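Local structure of flagellar pocket-related cytoskeletal protein (6SJQ) at residues 10-15 and 57-62. The protein is a flagellar pocket collar component of trypanosomes, represented here by its N-terminal ubiquitin-fold domain, whose long structured loop serves protein binding. Numbering follows the deposited sequence.
Sequences VAADIF and HKFHSS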
loop_
_atom_site.group_PDB
_atom_site.type_symbol
_atom_site.label_atom_id
_atom_site.label_comp_id
_atom_site.label_asym_id
_atom_site.label_seq_id
_atom_site.Cartn_x
_atom_site.Cartn_y
_atom_site.Cartn_z
ATOM N N VAL A 10 -1.514 -0.500 4.751
ATOM C CA VAL A 10 -0.730 -0.024 3.613
ATOM C C VAL A 10 -1.541 0.985 2.794
ATOM O O VAL A 10 -2.652 0.683 2.324
ATOM C CB VAL A 10 -0.266 -1.195 2.737
ATOM C CG1 VAL A 10 0.828 -0.745 1.822
ATOM C CG2 VAL A 10 0.251 -2.325 3.616
ATOM N N ALA A 11 -0.990 2.184 2.645
ATOM C CA ALA A 11 -1.668 3.240 1.927
ATOM C C ALA A 11 -0.934 3.607 0.644
ATOM O O ALA A 11 0.284 3.417 0.519
ATOM C CB ALA A 11 -1.830 4.482 2.827
ATOM N N ALA A 12 -1.701 4.122 -0.320
ATOM C CA ALA A 12 -1.141 4.640 -1.567
ATOM C C ALA A 12 -2.123 5.612 -2.210
ATOM O O ALA A 12 -3.307 5.639 -1.854
ATOM C CB ALA A 12 -0.819 3.494 -2.544
ATOM N N ASP A 13 -1.629 6.396 -3.160
ATOM C CA ASP A 13 -2.523 7.237 -3.947
ATOM C C ASP A 13 -2.912 6.554 -5.244
ATOM O O ASP A 13 -2.065 6.301 -6.096
ATOM C CB ASP A 13 -1.904 8.611 -4.194
ATOM C CG ASP A 13 -1.970 9.485 -2.958
ATOM O OD1 ASP A 13 -3.091 9.878 -2.578
ATOM O OD2 ASP A 13 -0.915 9.754 -2.342
ATOM N N ILE A 14 -4.200 6.241 -5.375
ATOM C CA ILE A 14 -4.703 5.576 -6.580
ATOM C C ILE A 14 -5.775 6.440 -7.265
ATOM O O ILE A 14 -6.835 6.705 -6.693
ATOM C CB ILE A 14 -5.291 4.184 -6.247
ATOM C CG1 ILE A 14 -4.308 3.336 -5.401
ATOM C CG2 ILE A 14 -5.733 3.470 -7.520
ATOM C CD1 ILE A 14 -3.082 2.790 -6.132
ATOM N N PHE A 15 -5.495 6.860 -8.491
ATOM C CA PHE A 15 -6.360 7.802 -9.235
ATOM C C PHE A 15 -6.852 8.979 -8.408
ATOM O O PHE A 15 -8.052 9.241 -8.371
ATOM C CB PHE A 15 -7.587 7.087 -9.808
ATOM C CG PHE A 15 -7.256 6.030 -10.799
ATOM C CD1 PHE A 15 -6.645 6.356 -11.997
ATOM C CD2 PHE A 15 -7.573 4.710 -10.545
ATOM C CE1 PHE A 15 -6.335 5.375 -12.930
ATOM C CE2 PHE A 15 -7.282 3.714 -11.479
ATOM C CZ PHE A 15 -6.656 4.045 -12.670
ATOM N N HIS A 57 -3.124 -1.443 -16.251
ATOM C CA HIS A 57 -1.759 -1.398 -15.748
ATOM C C HIS A 57 -1.689 -1.917 -14.308
ATOM O O HIS A 57 -2.724 -2.127 -13.660
ATOM C CB HIS A 57 -1.199 0.024 -15.843
ATOM C CG HIS A 57 -1.968 1.037 -15.050
ATOM N ND1 HIS A 57 -3.099 1.656 -15.538
ATOM C CD2 HIS A 57 -1.759 1.554 -13.814
ATOM C CE1 HIS A 57 -3.564 2.501 -14.629
ATOM N NE2 HIS A 57 -2.767 2.457 -13.576
ATOM N N LYS A 58 -0.473 -2.126 -13.819
ATOM C CA LYS A 58 -0.260 -2.712 -12.499
ATOM C C LYS A 58 0.285 -1.652 -11.580
ATOM O O LYS A 58 0.773 -0.612 -12.041
ATOM C CB LYS A 58 0.741 -3.869 -12.574
ATOM C CG LYS A 58 0.305 -5.036 -13.450
ATOM C CD LYS A 58 -0.927 -5.729 -12.887
ATOM C CE LYS A 58 -1.259 -6.985 -13.703
ATOM N NZ LYS A 58 -2.247 -7.856 -12.999
ATOM N N PHE A 59 0.232 -1.910 -10.277
ATOM C CA PHE A 59 0.897 -1.036 -9.314
ATOM C C PHE A 59 2.345 -1.507 -9.168
ATOM O O PHE A 59 2.606 -2.707 -9.002
ATOM C CB PHE A 59 0.166 -1.120 -7.973
ATOM C CG PHE A 59 0.736 -0.223 -6.899
ATOM C CD1 PHE A 59 1.842 -0.607 -6.161
ATOM C CD2 PHE A 59 0.140 1.007 -6.622
ATOM C CE1 PHE A 59 2.357 0.229 -5.171
ATOM C CE2 PHE A 59 0.639 1.830 -5.626
ATOM C CZ PHE A 59 1.760 1.446 -4.909
ATOM N N HIS A 60 3.290 -0.573 -9.248
ATOM C CA HIS A 60 4.699 -0.907 -9.047
ATOM C C HIS A 60 5.261 -0.089 -7.896
ATOM O O HIS A 60 5.306 1.138 -7.974
ATOM C CB HIS A 60 5.488 -0.604 -10.314
ATOM C CG HIS A 60 4.987 -1.331 -11.524
ATOM N ND1 HIS A 60 5.175 -2.687 -11.707
ATOM C CD2 HIS A 60 4.306 -0.895 -12.608
ATOM C CE1 HIS A 60 4.633 -3.050 -12.856
ATOM N NE2 HIS A 60 4.102 -1.984 -13.424
ATOM N N SER A 61 5.710 -0.769 -6.849
ATOM C CA SER A 61 6.267 -0.093 -5.678
ATOM C C SER A 61 7.691 0.394 -5.946
ATOM O O SER A 61 8.511 -0.335 -6.507
ATOM C CB SER A 61 6.291 -1.059 -4.511
ATOM O OG SER A 61 7.261 -2.061 -4.747
ATOM N N SER A 62 7.991 1.631 -5.553
ATOM C CA SER A 62 9.331 2.196 -5.758
ATOM C C SER A 62 10.057 2.528 -4.451
ATOM O O SER A 62 11.286 2.488 -4.391
ATOM C CB SER A 62 9.279 3.442 -6.645
ATOM O OG SER A 62 8.451 4.451 -6.090
#
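F59 reaches A12 and I14 through the adjacent ring atoms CD2 and CE2, a small example of how an irregular segment can fill a core by lending it a single aromatic side chain. Its CB already heads toward strand 6-14, and CG, anti to the backbone N (chi1 -178°), lies beside the carbonyl carbon. CE2 comes to 3.8 Å from the CB of A12, while CD2 lies 3.7 Å from the CD1 of I14; CE2 is touched by both methyls, the CD1 of I14 being 3.9 Å from it. The I14 side chain crosses that of F59 at about a right angle. Its CG1, set beside the backbone N (chi1 -50°), carries the terminal CD1 to the ring. The CB of A12 points toward the segment 57-62 and also touches F42 of helix 31-49. V91 of strand 87-92 packs against F59 as well.

Just beyond the strand, two rings meet. F15 and H57 approach from opposite directions, and CZ of F15 meets the imidazole at its edge, 4.0 Å from CE1. Both nitrogens of that imidazole are engaged, ND1 with the carbonyl of P55 and NE2 with H99, which should limit rotation of the ring; W98 stacks on it as well. The apolar contacts of F59, largely buried, join the chain's first strand to the connection between helix 31-49 and strand 63-68, where that connection packs on the sheet of a ubiquitin fold.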